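Local coordinates for 2''-aminoglycoside nucleotidyltransferase (Klebsiella pneumoniae, PDB 4WQK), which confers aminoglycoside resistance by transferring a nucleotide from a nucleoside triphosphate to the 2''-hydroxyl group of kanamycin, gentamicin, tobramycin and related antibiotics, using magnesium, at residues L24-G29 and I46-P51; D33-R38 and N124-I129. One frame throughout, in Å; residues are numbered along the deposited sequence.

Contact 1 (L24-G29 and I46-P51); sequences LWIGGG and IDLTFP. With MG (magnesium ion), chain B.
Leu24 sets CG beside its backbone N (chi1 -63°), which swings CD2 across to the neighbouring strand, where it rests on Phe50 CB at 3.5 Å. Leu48 takes the same first torsion (chi1 -60°) and sends its own CD2 back to Ile26 CD1 at 3.6 Å, within a non-hydrogen-bonded antiparallel pair. Trp25 and Thr49 form the adjoining hydrogen-bonded pair: Trp25 N gives to Thr49 O at 2.9 Å, and Thr49 N returns the bond to Trp25 O at 2.8 Å. Thr49 O also lies at the edge of the indole, in its plane, 3.5 Å from Trp25 CE3, while the far end of the ring is held by NE1 bonding to Pro109 O. Beyond this pair Gly27 N bonds to Asp47 O at 2.8 Å, and water 1 links the same two residues, donating to Gly27 O and accepting from Asp47 N. Glycines 27 to 29 then turn the chain from strand into helix 28-36, close to Asp47, whose OD2 binds magnesium at 2.0 Å. Four modelled waters and one further ligand atom complete the shell of this ion, and Asp45 binds magnesium beside Asp47 OD2. The Gly-Gly turn after the first strand, together with the Asp-X-Asp formed by Asp45 and Asp47 at the start of strand 46-51, is the hallmark of the nucleotidyltransferase fold. The pairing thus places the Asp47 carboxylate beside the glycine turn, where it joins Asp45 and Asp87 in the magnesium site.

Contact 2 (D33-R38 and N124-I129); sequences DARLGR and NSWEAI
Arg35 reaches Asn124 O with two donors: NE at 2.8 Å, its N-H bent to 153°, and NH2 at 3.1 Å in a weak bond. The carbonyl oxygen sits at the edge of the guanidinium, near its plane; the two bonds, with those from NH2 to Cys123 O and to Glu113, the latter a salt bridge, would restrict the rotation of the group. Behind this head, the aliphatic part of Arg35 lies over one face of Trp126. CD stands above the centre of the indole, 3.6 Å from the centroid of the five-membered ring in a CH-pi contact, and CB approaches CZ2 at 3.5 Å. An extended chain from CG to NE lets the arginine slide past the indole in the opposite direction. The guanidinium, tilted about 50° to the ring, rises away from the face, leaving CZ 5.1 Å from that centroid, at most a weak cation-pi attraction. Leu36 CG touches the same ring at its edge, 4.2 Å from CH2, the two side chains crossing at about a right angle. The joint links the last turn of helix 28-36, in the N-terminal domain, to the first turn of helix 126-139, in the C-terminal domain. Each helix has a classical terminus here: Ser125 is the N-cap of the second, OG accepting from Ala128 N at 3.0 Å, and a Schellman motif with Gly37 at C-prime closes the first, Arg38 N bonding to Asp33 O. Further out, Trp126 packs on Ile32 and on Ser159 of helix 147-160, while Asn124 ND2 bonds to Ser107 O.

From the N terminus, helix 5-19 leads to strand 25-27, which is followed at once by helix 28-36; the chain from 24 to 38 supplies the first segment of both contacts. Contact 1 closes a short loop, with 16 residues between its segments, when the chain returns as strand 46-51. Contact 2 closes a much longer one, spanning the rest of the N-terminal sheet and the start of the C-terminal domain, before 124-129 comes back to helix 28-36. The two closures cross, since their segments alternate. They also meet directly: Asn124 OD1 is 2.8 Å from Thr49 OG1, and Ile26 O is 2.9 Å from Asn124 N, which joins the metal-bearing sheet to the domain interface.

Contact 1 (L24-G29 and I46-P51)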
loop_
_atom_site.group_PDB
_atom_site.type_symbol
_atom_site.label_atom_id
_atom_site.label_comp_id
_atom_site.label_asym_id
_atom_site.label_seq_id
_atom_site.Cartn_x
_atom_site.Cartn_y
_atom_site.Cartn_z
ATOM N N LEU A 24 0.951 1.687 -10.554
ATOM C CA LEU A 24 1.364 1.129 -9.274
ATOM C C LEU A 24 0.714 1.986 -8.208
ATOM O O LEU A 24 0.647 3.214 -8.364
ATOM C CB LEU A 24 2.884 1.155 -9.081
ATOM C CG LEU A 24 3.734 0.335 -10.067
ATOM C CD1 LEU A 24 5.205 0.680 -9.798
ATOM C CD2 LEU A 24 3.474 -1.166 -9.874
ATOM N N TRP A 25 0.270 1.339 -7.135
ATOM C CA TRP A 25 -0.362 2.066 -6.023
ATOM C C TRP A 25 0.539 2.026 -4.807
ATOM O O TRP A 25 0.985 0.950 -4.395
ATOM C CB TRP A 25 -1.719 1.455 -5.669
ATOM C CG TRP A 25 -2.759 1.709 -6.734
ATOM C CD1 TRP A 25 -3.726 2.671 -6.710
ATOM C CD2 TRP A 25 -2.929 0.976 -7.965
ATOM N NE1 TRP A 25 -4.469 2.624 -7.885
ATOM C CE2 TRP A 25 -3.989 1.607 -8.670
ATOM C CE3 TRP A 25 -2.280 -0.128 -8.533
ATOM C CZ2 TRP A 25 -4.445 1.143 -9.913
ATOM C CZ3 TRP A 25 -2.722 -0.569 -9.792
ATOM C CH2 TRP A 25 -3.784 0.074 -10.448
ATOM N N ILE A 26 0.815 3.189 -4.248
ATOM C CA ILE A 26 1.453 3.201 -2.920
ATOM C C ILE A 26 0.484 2.663 -1.911
ATOM O O ILE A 26 -0.700 3.024 -1.906
ATOM C CB ILE A 26 1.886 4.634 -2.544
ATOM C CG1 ILE A 26 2.704 5.272 -3.679
ATOM C CG2 ILE A 26 2.601 4.683 -1.169
ATOM C CD1 ILE A 26 3.935 4.546 -3.940
ATOM N N GLY A 27 0.999 1.805 -1.004
ATOM C CA GLY A 27 0.208 1.180 0.049
ATOM C C GLY A 27 0.707 1.530 1.440
ATOM O O GLY A 27 1.680 2.281 1.574
ATOM N N GLY A 28 0.032 1.022 2.462
ATOM C CA GLY A 28 0.560 1.092 3.804
ATOM C C GLY A 28 0.825 2.517 4.284
ATOM O O GLY A 28 0.097 3.445 3.952
ATOM N N GLY A 29 1.864 2.675 5.097
ATOM C CA GLY A 29 2.111 3.917 5.788
ATOM C C GLY A 29 2.396 5.041 4.809
ATOM O O GLY A 29 1.985 6.183 5.011
ATOM N N ILE A 46 8.711 0.750 1.811
ATOM C CA ILE A 46 7.751 1.303 0.883
ATOM C C ILE A 46 6.840 0.155 0.438
ATOM O O ILE A 46 7.331 -0.822 -0.097
ATOM C CB ILE A 46 8.420 1.904 -0.355
ATOM C CG1 ILE A 46 9.354 3.053 0.055
ATOM C CG2 ILE A 46 7.405 2.454 -1.333
ATOM C CD1 ILE A 46 10.450 3.265 -0.947
ATOM N N ASP A 47 5.539 0.291 0.652
ATOM C CA ASP A 47 4.584 -0.736 0.212
ATOM C C ASP A 47 4.011 -0.371 -1.142
ATOM O O ASP A 47 3.579 0.771 -1.364
ATOM C CB ASP A 47 3.471 -0.907 1.230
ATOM C CG ASP A 47 4.021 -1.358 2.591
ATOM O OD1 ASP A 47 4.194 -2.561 2.824
ATOM O OD2 ASP A 47 4.338 -0.513 3.436
ATOM N N LEU A 48 3.993 -1.353 -2.045
ATOM C CA LEU A 48 3.448 -1.127 -3.383
ATOM C C LEU A 48 2.451 -2.194 -3.716
ATOM O O LEU A 48 2.644 -3.369 -3.388
ATOM C CB LEU A 48 4.543 -1.188 -4.468
ATOM C CG LEU A 48 5.678 -0.176 -4.337
ATOM C CD1 LEU A 48 6.813 -0.488 -5.312
ATOM C CD2 LEU A 48 5.140 1.254 -4.600
ATOM N N THR A 49 1.401 -1.777 -4.419
ATOM C CA THR A 49 0.431 -2.706 -4.976
ATOM C C THR A 49 0.587 -2.645 -6.506
ATOM O O THR A 49 0.599 -1.566 -7.091
ATOM C CB THR A 49 -0.986 -2.330 -4.553
ATOM O OG1 THR A 49 -1.091 -2.386 -3.120
ATOM C CG2 THR A 49 -1.978 -3.324 -5.144
ATOM N N PHE A 50 0.698 -3.810 -7.143
ATOM C CA PHE A 50 1.031 -3.850 -8.583
ATOM C C PHE A 50 0.070 -4.794 -9.330
ATOM O O PHE A 50 -0.431 -5.750 -8.741
ATOM C CB PHE A 50 2.481 -4.331 -8.805
ATOM C CG PHE A 50 2.735 -5.744 -8.330
ATOM C CD1 PHE A 50 3.105 -6.036 -6.985
ATOM C CD2 PHE A 50 2.589 -6.830 -9.202
ATOM C CE1 PHE A 50 3.318 -7.329 -6.531
ATOM C CE2 PHE A 50 2.806 -8.119 -8.744
ATOM C CZ PHE A 50 3.178 -8.385 -7.421
ATOM N N PRO A 51 -0.127 -4.557 -10.638
ATOM C CA PRO A 51 -0.936 -5.503 -11.423
ATOM C C PRO A 51 -0.304 -6.891 -11.451
ATOM O O PRO A 51 0.819 -7.075 -11.943
ATOM C CB PRO A 51 -0.950 -4.864 -12.821
ATOM C CG PRO A 51 -0.761 -3.414 -12.548
ATOM C CD PRO A 51 0.245 -3.352 -11.410
HETATM MG MG MG B . 5.434 -0.890 5.104
HETATM O O HOH W 1 4.236 2.231 2.563
HETATM O O HOH W 2 3.361 -0.082 6.071
HETATM O O HOH W 3 4.122 -2.019 5.663
HETATM O O HOH W 4 6.181 -1.051 6.944
HETATM O O HOH W 5 5.652 1.408 4.948
#

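Contact 2 (D33-R38 and N124-I129)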
loop_
_atom_site.group_PDB
_atom_site.type_symbol
_atom_site.label_atom_id
_atom_site.label_comp_id
_atom_site.label_asym_id
_atom_site.label_seq_id
_atom_site.Cartn_x
_atom_site.Cartn_y
_atom_site.Cartn_z
ATOM N N ASP A 33 0.436 8.826 4.217
ATOM C CA ASP A 33 1.121 10.120 4.097
ATOM C C ASP A 33 0.854 10.736 2.731
ATOM O O ASP A 33 0.685 11.960 2.658
ATOM C CB ASP A 33 2.623 9.960 4.332
ATOM C CG ASP A 33 2.972 9.816 5.808
ATOM O OD1 ASP A 33 2.053 9.674 6.684
ATOM O OD2 ASP A 33 4.186 9.864 6.123
ATOM N N ALA A 34 0.771 9.896 1.697
ATOM C CA ALA A 34 0.484 10.417 0.353
ATOM C C ALA A 34 -0.929 11.033 0.300
ATOM O O ALA A 34 -1.116 12.135 -0.235
ATOM C CB ALA A 34 0.675 9.346 -0.650
ATOM N N ARG A 35 -1.930 10.328 0.836
ATOM C CA ARG A 35 -3.278 10.871 0.830
ATOM C C ARG A 35 -3.364 12.134 1.665
ATOM O O ARG A 35 -4.137 13.070 1.358
ATOM C CB ARG A 35 -4.283 9.834 1.364
ATOM C CG ARG A 35 -4.550 8.761 0.342
ATOM C CD ARG A 35 -5.698 7.824 0.734
ATOM N NE ARG A 35 -5.915 6.966 -0.415
ATOM C CZ ARG A 35 -6.714 7.259 -1.435
ATOM N NH1 ARG A 35 -7.445 8.383 -1.425
ATOM N NH2 ARG A 35 -6.786 6.424 -2.468
ATOM N N LEU A 36 -2.615 12.189 2.782
ATOM C CA LEU A 36 -2.612 13.393 3.594
ATOM C C LEU A 36 -1.821 14.565 2.958
ATOM O O LEU A 36 -2.053 15.732 3.259
ATOM C CB LEU A 36 -2.042 13.126 4.986
ATOM C CG LEU A 36 -2.918 12.122 5.733
ATOM C CD1 LEU A 36 -2.183 11.793 7.006
ATOM C CD2 LEU A 36 -4.265 12.731 6.072
ATOM N N GLY A 37 -0.887 14.199 2.086
ATOM C CA GLY A 37 0.018 15.177 1.502
ATOM C C GLY A 37 1.036 15.682 2.487
ATOM O O GLY A 37 1.491 16.820 2.383
ATOM N N ARG A 38 1.391 14.859 3.463
ATOM C CA ARG A 38 2.310 15.272 4.512
ATOM C C ARG A 38 3.054 14.037 5.009
ATOM O O ARG A 38 2.441 13.001 5.303
ATOM C CB ARG A 38 1.587 15.959 5.706
ATOM C CG ARG A 38 0.636 17.171 5.391
ATOM C CD ARG A 38 1.365 18.461 4.902
ATOM N NE ARG A 38 0.730 19.732 5.261
ATOM C CZ ARG A 38 1.234 20.911 4.878
ATOM N NH1 ARG A 38 2.330 20.902 4.158
ATOM N NH2 ARG A 38 0.698 22.102 5.245
ATOM N N ASN A 124 -3.533 3.210 -2.614
ATOM C CA ASN A 124 -4.675 2.396 -2.250
ATOM C C ASN A 124 -5.681 3.248 -1.463
ATOM O O ASN A 124 -5.311 4.239 -0.809
ATOM C CB ASN A 124 -4.217 1.189 -1.429
ATOM C CG ASN A 124 -3.447 0.215 -2.271
ATOM O OD1 ASN A 124 -2.299 -0.116 -1.984
ATOM N ND2 ASN A 124 -4.072 -0.241 -3.356
ATOM N N SER A 125 -6.936 2.841 -1.493
ATOM C CA SER A 125 -7.999 3.576 -0.822
ATOM C C SER A 125 -7.870 3.529 0.707
ATOM O O SER A 125 -7.214 2.644 1.268
ATOM C CB SER A 125 -9.338 3.001 -1.226
ATOM O OG SER A 125 -9.442 1.677 -0.676
ATOM N N TRP A 126 -8.464 4.514 1.371
ATOM C CA TRP A 126 -8.517 4.464 2.831
ATOM C C TRP A 126 -9.131 3.157 3.297
ATOM O O TRP A 126 -8.636 2.582 4.287
ATOM C CB TRP A 126 -9.330 5.631 3.415
ATOM C CG TRP A 126 -8.684 6.976 3.355
ATOM C CD1 TRP A 126 -9.173 8.086 2.716
ATOM C CD2 TRP A 126 -7.495 7.389 4.032
ATOM N NE1 TRP A 126 -8.335 9.155 2.940
ATOM C CE2 TRP A 126 -7.297 8.745 3.743
ATOM C CE3 TRP A 126 -6.565 6.741 4.848
ATOM C CZ2 TRP A 126 -6.201 9.470 4.254
ATOM C CZ3 TRP A 126 -5.498 7.454 5.351
ATOM C CH2 TRP A 126 -5.298 8.792 5.020
ATOM N N GLU A 127 -10.187 2.681 2.642
ATOM C CA GLU A 127 -10.822 1.439 3.110
ATOM C C GLU A 127 -9.844 0.264 3.020
ATOM O O GLU A 127 -9.813 -0.577 3.933
ATOM C CB GLU A 127 -12.087 1.175 2.279
ATOM C CG GLU A 127 -13.193 2.158 2.538
ATOM C CD GLU A 127 -13.091 3.482 1.700
ATOM O OE1 GLU A 127 -12.061 3.843 1.031
ATOM O OE2 GLU A 127 -14.101 4.215 1.721
ATOM N N ALA A 128 -9.060 0.190 1.941
ATOM C CA ALA A 128 -8.053 -0.861 1.812
ATOM C C ALA A 128 -6.956 -0.752 2.850
ATOM O O ALA A 128 -6.495 -1.767 3.388
ATOM C CB ALA A 128 -7.440 -0.850 0.382
ATOM N N ILE A 129 -6.523 0.477 3.110
ATOM C CA ILE A 129 -5.493 0.731 4.116
ATOM C C ILE A 129 -5.968 0.246 5.484
ATOM O O ILE A 129 -5.270 -0.497 6.217
ATOM C CB ILE A 129 -5.141 2.229 4.140
ATOM C CG1 ILE A 129 -4.453 2.615 2.839
ATOM C CG2 ILE A 129 -4.288 2.605 5.361
ATOM C CD1 ILE A 129 -4.327 4.149 2.657
#